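Local coordinates for N-acetylglucosamine-6-phosphate deacetylase (Thermotoga maritima, PDB 1O12), which probably removes the acetyl group from N-acetylglucosamine 6-phosphate, using one bound metal cation per subunit, at residues E27-D31 with V42-C47; V52-G56 with R342-A346; A191-F196 with E221-A227. One frame throughout, in Å; residues are numbered along the deposited sequence.

Contact 1: E27-D31 with V42-C47; sequences EFTGD and VEKREC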
loop_
_atom_site.group_PDB
_atom_site.type_symbol
_atom_site.label_atom_id
_atom_site.label_comp_id
_atom_site.label_asym_id
_atom_site.label_seq_id
_atom_site.Cartn_x
_atom_site.Cartn_y
_atom_site.Cartn_z
ATOM N N GLU A 27 21.634 4.434 -17.481
ATOM C CA GLU A 27 22.856 3.645 -17.481
ATOM C C GLU A 27 23.394 3.436 -18.892
ATOM O O GLU A 27 22.641 3.188 -19.808
ATOM C CB GLU A 27 22.615 2.303 -16.807
ATOM C CG GLU A 27 21.348 1.674 -17.249
ATOM C CD GLU A 27 20.885 0.632 -16.286
ATOM O OE1 GLU A 27 21.400 -0.499 -16.357
ATOM O OE2 GLU A 27 20.022 0.957 -15.442
ATOM N N PHE A 28 24.711 3.532 -19.049
ATOM C CA PHE A 28 25.314 3.387 -20.367
ATOM C C PHE A 28 26.822 3.199 -20.302
ATOM O O PHE A 28 27.469 3.640 -19.350
ATOM C CB PHE A 28 24.974 4.623 -21.187
ATOM C CG PHE A 28 25.301 5.910 -20.496
ATOM C CD1 PHE A 28 26.612 6.383 -20.458
ATOM C CD2 PHE A 28 24.299 6.646 -19.863
ATOM C CE1 PHE A 28 26.921 7.570 -19.796
ATOM C CE2 PHE A 28 24.600 7.842 -19.196
ATOM C CZ PHE A 28 25.911 8.302 -19.162
ATOM N N THR A 29 27.380 2.534 -21.307
ATOM C CA THR A 29 28.821 2.310 -21.338
ATOM C C THR A 29 29.514 3.590 -21.742
ATOM O O THR A 29 28.993 4.371 -22.546
ATOM C CB THR A 29 29.219 1.215 -22.333
ATOM O OG1 THR A 29 28.845 1.616 -23.660
ATOM C CG2 THR A 29 28.537 -0.085 -21.986
ATOM N N GLY A 30 30.688 3.808 -21.173
ATOM C CA GLY A 30 31.450 5.011 -21.470
ATOM C C GLY A 30 32.654 5.179 -20.546
ATOM O O GLY A 30 33.134 4.213 -19.934
ATOM N N ASP A 31 33.148 6.409 -20.447
ATOM C CA ASP A 31 34.301 6.721 -19.605
ATOM C C ASP A 31 33.950 7.960 -18.780
ATOM O O ASP A 31 33.158 8.809 -19.229
ATOM C CB ASP A 31 35.545 7.016 -20.469
ATOM C CG ASP A 31 35.872 5.891 -21.467
ATOM O OD1 ASP A 31 36.658 6.134 -22.427
ATOM O OD2 ASP A 31 35.351 4.764 -21.307
ATOM N N VAL A 42 31.869 13.070 -18.811
ATOM C CA VAL A 42 31.162 11.798 -18.833
ATOM C C VAL A 42 30.936 11.497 -20.313
ATOM O O VAL A 42 30.074 12.120 -20.948
ATOM C CB VAL A 42 29.801 11.908 -18.116
ATOM C CG1 VAL A 42 29.137 10.562 -18.054
ATOM C CG2 VAL A 42 29.991 12.443 -16.732
ATOM N N GLU A 43 31.710 10.570 -20.873
ATOM C CA GLU A 43 31.559 10.248 -22.291
ATOM C C GLU A 43 30.928 8.897 -22.614
ATOM O O GLU A 43 31.512 7.842 -22.353
ATOM C CB GLU A 43 32.903 10.328 -23.001
ATOM C CG GLU A 43 32.794 10.018 -24.482
ATOM C CD GLU A 43 34.139 10.066 -25.191
ATOM O OE1 GLU A 43 34.856 11.092 -25.029
ATOM O OE2 GLU A 43 34.471 9.083 -25.906
ATOM N N LYS A 44 29.739 8.948 -23.210
ATOM C CA LYS A 44 28.999 7.758 -23.607
ATOM C C LYS A 44 29.758 7.162 -24.782
ATOM O O LYS A 44 29.903 7.796 -25.808
ATOM C CB LYS A 44 27.579 8.158 -24.029
ATOM C CG LYS A 44 26.707 7.013 -24.535
ATOM C CD LYS A 44 25.411 7.521 -25.210
ATOM C CE LYS A 44 24.654 6.394 -25.961
ATOM N NZ LYS A 44 23.402 6.876 -26.636
ATOM N N ARG A 45 30.266 5.952 -24.614
ATOM C CA ARG A 45 31.012 5.290 -25.671
ATOM C C ARG A 45 30.534 3.843 -25.778
ATOM O O ARG A 45 30.567 3.115 -24.794
ATOM C CB ARG A 45 32.515 5.301 -25.359
ATOM C CG ARG A 45 33.374 4.792 -26.524
ATOM C CD ARG A 45 34.453 3.774 -26.103
ATOM N NE ARG A 45 35.613 4.387 -25.465
ATOM C CZ ARG A 45 36.658 3.706 -25.009
ATOM N NH1 ARG A 45 36.695 2.386 -25.122
ATOM N NH2 ARG A 45 37.659 4.352 -24.427
ATOM N N GLU A 46 30.100 3.422 -26.966
ATOM C CA GLU A 46 29.620 2.048 -27.144
ATOM C C GLU A 46 30.769 1.070 -27.276
ATOM O O GLU A 46 31.487 1.075 -28.276
ATOM C CB GLU A 46 28.689 1.933 -28.365
ATOM C CG GLU A 46 27.335 2.655 -28.177
ATOM C CD GLU A 46 26.281 2.249 -29.213
ATOM O OE1 GLU A 46 25.942 1.043 -29.270
ATOM O OE2 GLU A 46 25.792 3.138 -29.961
ATOM N N CYS A 47 30.923 0.236 -26.248
ATOM C CA CYS A 47 31.972 -0.781 -26.171
ATOM C C CYS A 47 31.486 -1.817 -25.162
ATOM O O CYS A 47 30.321 -1.768 -24.758
ATOM C CB CYS A 47 33.273 -0.156 -25.678
ATOM S SG CYS A 47 33.107 0.617 -24.037
#

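Contact 2: V52-G56 with R342-A346; sequences VLMPG and RGRIA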
loop_
_atom_site.group_PDB
_atom_site.type_symbol
_atom_site.label_atom_id
_atom_site.label_comp_id
_atom_site.label_asym_id
_atom_site.label_seq_id
_atom_site.Cartn_x
_atom_site.Cartn_y
_atom_site.Cartn_z
ATOM N N VAL A 52 30.705 -1.971 -13.131
ATOM C CA VAL A 52 29.672 -0.957 -12.956
ATOM C C VAL A 52 30.246 0.189 -12.155
ATOM O O VAL A 52 31.037 -0.024 -11.245
ATOM C CB VAL A 52 28.426 -1.529 -12.202
ATOM C CG1 VAL A 52 27.318 -0.487 -12.156
ATOM C CG2 VAL A 52 27.945 -2.796 -12.877
ATOM N N LEU A 53 29.863 1.406 -12.512
ATOM C CA LEU A 53 30.321 2.596 -11.790
ATOM C C LEU A 53 29.056 3.314 -11.341
ATOM O O LEU A 53 28.189 3.630 -12.169
ATOM C CB LEU A 53 31.118 3.525 -12.692
ATOM C CG LEU A 53 31.873 4.620 -11.931
ATOM C CD1 LEU A 53 33.087 3.998 -11.277
ATOM C CD2 LEU A 53 32.325 5.762 -12.868
HETATM N N MSE A 54 28.938 3.554 -10.041
HETATM C CA MSE A 54 27.765 4.231 -9.501
HETATM C C MSE A 54 28.188 5.352 -8.551
HETATM O O MSE A 54 29.349 5.407 -8.117
HETATM C CB MSE A 54 26.896 3.254 -8.698
HETATM C CG MSE A 54 26.551 1.937 -9.366
HETATM SE SE MSE A 54 25.431 0.805 -8.169
HETATM C CE MSE A 54 23.838 1.980 -8.155
ATOM N N PRO A 55 27.249 6.256 -8.213
ATOM C CA PRO A 55 27.554 7.360 -7.289
ATOM C C PRO A 55 27.886 6.722 -5.934
ATOM O O PRO A 55 27.337 5.677 -5.606
ATOM C CB PRO A 55 26.241 8.147 -7.238
ATOM C CG PRO A 55 25.653 7.883 -8.593
ATOM C CD PRO A 55 25.899 6.401 -8.779
ATOM N N GLY A 56 28.797 7.322 -5.172
ATOM C CA GLY A 56 29.150 6.766 -3.878
ATOM C C GLY A 56 27.902 6.599 -3.010
ATOM O O GLY A 56 27.095 7.509 -2.906
ATOM N N ARG A 342 26.371 15.664 -5.302
ATOM C CA ARG A 342 26.688 14.296 -4.907
ATOM C C ARG A 342 25.554 13.435 -5.475
ATOM O O ARG A 342 24.570 13.973 -5.960
ATOM C CB ARG A 342 26.696 14.203 -3.383
ATOM C CG ARG A 342 27.936 13.632 -2.759
ATOM C CD ARG A 342 29.117 14.556 -2.899
ATOM N NE ARG A 342 28.970 15.806 -2.151
ATOM C CZ ARG A 342 28.895 15.890 -0.827
ATOM N NH1 ARG A 342 28.945 14.787 -0.087
ATOM N NH2 ARG A 342 28.787 17.080 -0.240
ATOM N N GLY A 343 25.705 12.115 -5.429
ATOM C CA GLY A 343 24.668 11.211 -5.913
ATOM C C GLY A 343 24.480 11.219 -7.418
ATOM O O GLY A 343 23.441 10.824 -7.937
ATOM N N ARG A 344 25.506 11.658 -8.128
ATOM C CA ARG A 344 25.439 11.739 -9.570
ATOM C C ARG A 344 26.784 11.420 -10.199
ATOM O O ARG A 344 27.828 11.464 -9.541
ATOM C CB ARG A 344 25.048 13.165 -9.991
ATOM C CG ARG A 344 23.674 13.654 -9.507
ATOM C CD ARG A 344 22.567 12.941 -10.254
ATOM N NE ARG A 344 22.619 13.118 -11.710
ATOM C CZ ARG A 344 22.385 14.265 -12.361
ATOM N NH1 ARG A 344 22.082 15.379 -11.689
ATOM N NH2 ARG A 344 22.419 14.287 -13.701
ATOM N N ILE A 345 26.721 11.068 -11.477
ATOM C CA ILE A 345 27.892 10.833 -12.296
ATOM C C ILE A 345 27.559 11.689 -13.496
ATOM O O ILE A 345 27.126 11.186 -14.529
ATOM C CB ILE A 345 28.074 9.391 -12.798
ATOM C CG1 ILE A 345 28.303 8.429 -11.626
ATOM C CG2 ILE A 345 29.309 9.356 -13.733
ATOM C CD1 ILE A 345 28.696 7.003 -12.068
ATOM N N ALA A 346 27.737 12.989 -13.318
ATOM C CA ALA A 346 27.473 13.980 -14.349
ATOM C C ALA A 346 28.522 15.100 -14.252
ATOM O O ALA A 346 29.034 15.416 -13.183
ATOM C CB ALA A 346 26.052 14.559 -14.161
HETATM O O HOH W 1 27.228 10.010 -3.387
#

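Contact 3: A191-F196 with E221-A227; sequences ATFEEF and EIGITGA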
loop_
_atom_site.group_PDB
_atom_site.type_symbol
_atom_site.label_atom_id
_atom_site.label_comp_id
_atom_site.label_asym_id
_atom_site.label_seq_id
_atom_site.Cartn_x
_atom_site.Cartn_y
_atom_site.Cartn_z
ATOM N N ALA A 191 1.507 8.281 16.131
ATOM C CA ALA A 191 0.730 9.350 15.538
ATOM C C ALA A 191 -0.238 8.890 14.439
ATOM O O ALA A 191 0.034 7.963 13.655
ATOM C CB ALA A 191 1.666 10.419 14.985
ATOM N N THR A 192 -1.364 9.580 14.377
ATOM C CA THR A 192 -2.386 9.296 13.401
ATOM C C THR A 192 -1.979 9.967 12.105
ATOM O O THR A 192 -0.972 10.650 12.036
ATOM C CB THR A 192 -3.728 9.896 13.847
ATOM O OG1 THR A 192 -3.569 11.312 14.010
ATOM C CG2 THR A 192 -4.174 9.293 15.180
ATOM N N PHE A 193 -2.790 9.771 11.077
ATOM C CA PHE A 193 -2.556 10.375 9.785
ATOM C C PHE A 193 -2.594 11.895 9.875
ATOM O O PHE A 193 -1.768 12.576 9.252
ATOM C CB PHE A 193 -3.617 9.912 8.804
ATOM C CG PHE A 193 -3.545 10.589 7.471
ATOM C CD1 PHE A 193 -2.602 10.195 6.529
ATOM C CD2 PHE A 193 -4.423 11.617 7.156
ATOM C CE1 PHE A 193 -2.533 10.806 5.303
ATOM C CE2 PHE A 193 -4.362 12.244 5.914
ATOM C CZ PHE A 193 -3.412 11.833 4.986
ATOM N N GLU A 194 -3.536 12.436 10.648
ATOM C CA GLU A 194 -3.649 13.894 10.759
ATOM C C GLU A 194 -2.519 14.529 11.561
ATOM O O GLU A 194 -2.133 15.669 11.283
ATOM C CB GLU A 194 -5.006 14.309 11.374
ATOM C CG GLU A 194 -6.255 13.988 10.504
ATOM C CD GLU A 194 -6.249 14.663 9.112
ATOM O OE1 GLU A 194 -7.054 14.224 8.247
ATOM O OE2 GLU A 194 -5.460 15.625 8.879
ATOM N N GLU A 195 -2.006 13.806 12.556
ATOM C CA GLU A 195 -0.924 14.347 13.361
ATOM C C GLU A 195 0.354 14.394 12.549
ATOM O O GLU A 195 1.149 15.324 12.667
ATOM C CB GLU A 195 -0.730 13.532 14.629
ATOM C CG GLU A 195 -1.876 13.690 15.594
ATOM C CD GLU A 195 -1.781 12.736 16.769
ATOM O OE1 GLU A 195 -1.555 11.518 16.554
ATOM O OE2 GLU A 195 -1.949 13.218 17.913
ATOM N N PHE A 196 0.544 13.394 11.705
ATOM C CA PHE A 196 1.703 13.387 10.842
ATOM C C PHE A 196 1.527 14.530 9.844
ATOM O O PHE A 196 2.474 15.262 9.568
ATOM C CB PHE A 196 1.805 12.066 10.087
ATOM C CG PHE A 196 2.778 12.101 8.965
ATOM C CD1 PHE A 196 4.122 11.880 9.193
ATOM C CD2 PHE A 196 2.357 12.416 7.690
ATOM C CE1 PHE A 196 5.040 11.976 8.154
ATOM C CE2 PHE A 196 3.262 12.520 6.647
ATOM C CZ PHE A 196 4.599 12.301 6.871
ATOM N N GLU A 221 -8.071 4.522 10.128
ATOM C CA GLU A 221 -6.947 5.332 10.581
ATOM C C GLU A 221 -5.721 4.716 9.904
ATOM O O GLU A 221 -5.207 3.675 10.356
ATOM C CB GLU A 221 -6.793 5.263 12.103
ATOM C CG GLU A 221 -5.583 6.019 12.614
ATOM C CD GLU A 221 -5.517 7.424 12.069
ATOM O OE1 GLU A 221 -6.356 8.261 12.481
ATOM O OE2 GLU A 221 -4.636 7.689 11.216
ATOM N N ILE A 222 -5.267 5.345 8.821
ATOM C CA ILE A 222 -4.136 4.814 8.090
ATOM C C ILE A 222 -2.808 5.131 8.761
ATOM O O ILE A 222 -1.789 4.473 8.486
ATOM C CB ILE A 222 -4.155 5.275 6.597
ATOM C CG1 ILE A 222 -3.969 6.779 6.480
ATOM C CG2 ILE A 222 -5.487 4.875 5.958
ATOM C CD1 ILE A 222 -3.801 7.222 5.045
ATOM N N GLY A 223 -2.839 6.111 9.666
ATOM C CA GLY A 223 -1.654 6.499 10.422
ATOM C C GLY A 223 -0.432 6.926 9.616
ATOM O O GLY A 223 -0.512 7.225 8.405
ATOM N N ILE A 224 0.711 6.968 10.297
ATOM C CA ILE A 224 1.964 7.355 9.646
ATOM C C ILE A 224 2.307 6.379 8.530
ATOM O O ILE A 224 2.827 6.770 7.495
ATOM C CB ILE A 224 3.178 7.383 10.644
ATOM C CG1 ILE A 224 3.056 8.546 11.620
ATOM C CG2 ILE A 224 4.486 7.543 9.861
ATOM C CD1 ILE A 224 4.413 9.058 12.103
ATOM N N THR A 225 2.036 5.103 8.761
ATOM C CA THR A 225 2.327 4.067 7.772
ATOM C C THR A 225 1.544 4.352 6.509
ATOM O O THR A 225 2.050 4.182 5.403
ATOM C CB THR A 225 1.922 2.695 8.316
ATOM O OG1 THR A 225 2.515 2.539 9.609
ATOM C CG2 THR A 225 2.351 1.576 7.388
ATOM N N GLY A 226 0.302 4.788 6.695
ATOM C CA GLY A 226 -0.563 5.091 5.575
ATOM C C GLY A 226 -0.145 6.367 4.890
ATOM O O GLY A 226 -0.213 6.477 3.662
ATOM N N ALA A 227 0.280 7.339 5.684
ATOM C CA ALA A 227 0.761 8.596 5.136
ATOM C C ALA A 227 1.982 8.254 4.307
ATOM O O ALA A 227 2.107 8.693 3.167
ATOM C CB ALA A 227 1.144 9.553 6.248
#

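Contact 1: E27-D31 with V42-C47
Thr29 and Arg45 hold each other twice across the antiparallel hairpin of strands 26-35 and 38-44. Arg45 N donates to Thr29 O at 2.9 Å, and the threonine side chain answers, its OG1 donating to Arg45 O over a short 2.5 Å. With OG1 set between the backbone N and the carbonyl carbon (chi1 62°), the hydroxyl faces the Arg45 carbonyl while the CG2 methyl lies beside Cys47 O. A beta-branched residue with one polar arm suits this place, because strand 38-44 has just ended and a side chain takes up the pairing.

Next along, Gly30 stands opposite Lys44 in a non-hydrogen-bonded pair, and its CA comes within 3.0 Å of Glu43 O, a closeness that fits a residue without a side chain. Asp31 and Glu43 follow as a hydrogen-bonded pair, Asp31 N to Glu43 O at 2.9 Å and Glu43 N to Asp31 O at 2.8 Å.

The charged groups meet less squarely. Arg45 NH2 lies 2.9 Å from Asp31 OD1 in a salt bridge whose hydrogen bond is weak: the carboxylate and guanidinium planes stand 80° apart, and OD2 sits over one guanidinium face, offset toward its rim. That same OD2 accepts from Lys17 N, which fixes the carboxylate. On the apolar side, the Phe28 ring presents its edge to Val42, CZ to CG1 at 4.1 Å, and rests against Ile20.

The hairpin is therefore probably held mainly by its backbone bonds, the weak, crossed salt bridge of the partly exposed Arg45 adding less.

Contact 2: V52-G56 with R342-A346
Pro55 and Leu53 lie on strand 52-59, which runs from the small beta domain characteristic of the NagA family into the TIM barrel, and here they receive Ile345 and Gly343 from the loop that carries the chain back from helix 322-336 to strand 353-356. The direct packing is apolar. Ile345 CG1 lies anti to its carbonyl carbon (chi1 -64°) and the chain continues extended, which sends CD1 over the strand to touch Leu53 O at 3.4 Å and Leu53 CD2 at 3.9 Å. Further back on the same side chain, CG1 rests 4.1 Å from Pro55 CG. The CG1-CD1 arm of isoleucine is long enough to reach both residues.

Pro55 adds a compact ring whose CB meets Gly343 C at 3.5 Å, with CG beside the carbonyl of the same glycine. Gly343 has a positive phi (70°), a backbone shape that glycine adopts easily. Selenomethionine Met54 alternates to the far side of the strand and packs on helix 322-336. Asp22 positions the loop from outside: its OD1 accepts from Ile345 N and forms a salt bridge with Arg344 NE.

Beyond the proline a water joins the two backbones, donating to Gly56 O at 2.6 Å and accepting only weakly from Gly343 N at 3.3 Å.

Contact 3: A191-F196 with E221-A227
Glu221 OE2 joins the N-terminal ends of two helices of the TIM-barrel domain, 193-200 and 223-230. It caps the turn into helix 223-230 through Gly223 N, which donates at 2.8 Å to its anti lone pair, and it also accepts from Phe193 N in the first turn of helix 193-200, at 2.8 Å and 35° out of the carboxylate plane. Glutamate suits the place because its chain, bent at chi2 (50°), brings the carboxylate back to the backbone two residues further on, at Gly223, and across to the neighbouring helix; two helix starts so close would probably favour its ionised form. The other oxygen, OE1, rests on Thr192 CB.

Next to the carboxylate the side chains are apolar. Phe193 and Ile222 run side by side in the same direction, with the two CD1 atoms 3.5 Å apart. Ala227 is small enough to fit beside both phenylalanines, its CB lying 3.8 Å from Phe193 CD1 and 3.4 Å from Phe196 CD2. Ile224 crosses Phe196 at about a right angle and also meets Ala191 CB through its CG1.

Outside this shell, Phe196 and Ile224 pack on Ala186 of strand 183-186, just ahead of the iron ligand His188; the side chains of Ile224 and His188 are about 9 Å apart. Glu248 of the second subunit packs on Phe193 and Ile222, placing the contact next to the dimer partner. What sets the first turn of helix 193-200 is a capping box: Glu195 N donates to Thr192 OG1 at 3.3 Å, and Thr192 N returns a bond to Glu195 OE1 at 2.9 Å.

From the N terminus the chain first folds back in contact 1, which closes the short hairpin of strands 26-35 and 38-44 in the small beta domain. It then enters strand 52-59, where contact 2 opens; that loop closes only when residues 342-346 return after the barrel helices, tying the strand that leads into the barrel to the segment that leaves it. Contact 3, between 191-196 and 221-227, closes a much shorter loop nested within it. Contact 1 precedes both in series. Contacts 1 and 2 are neighbours, Val42 CG2 packing on Ala346 CA at 3.8 Å, whereas contact 3 lies far off, its centre about 35 Å from that of contact 2, near the metal end of the barrel.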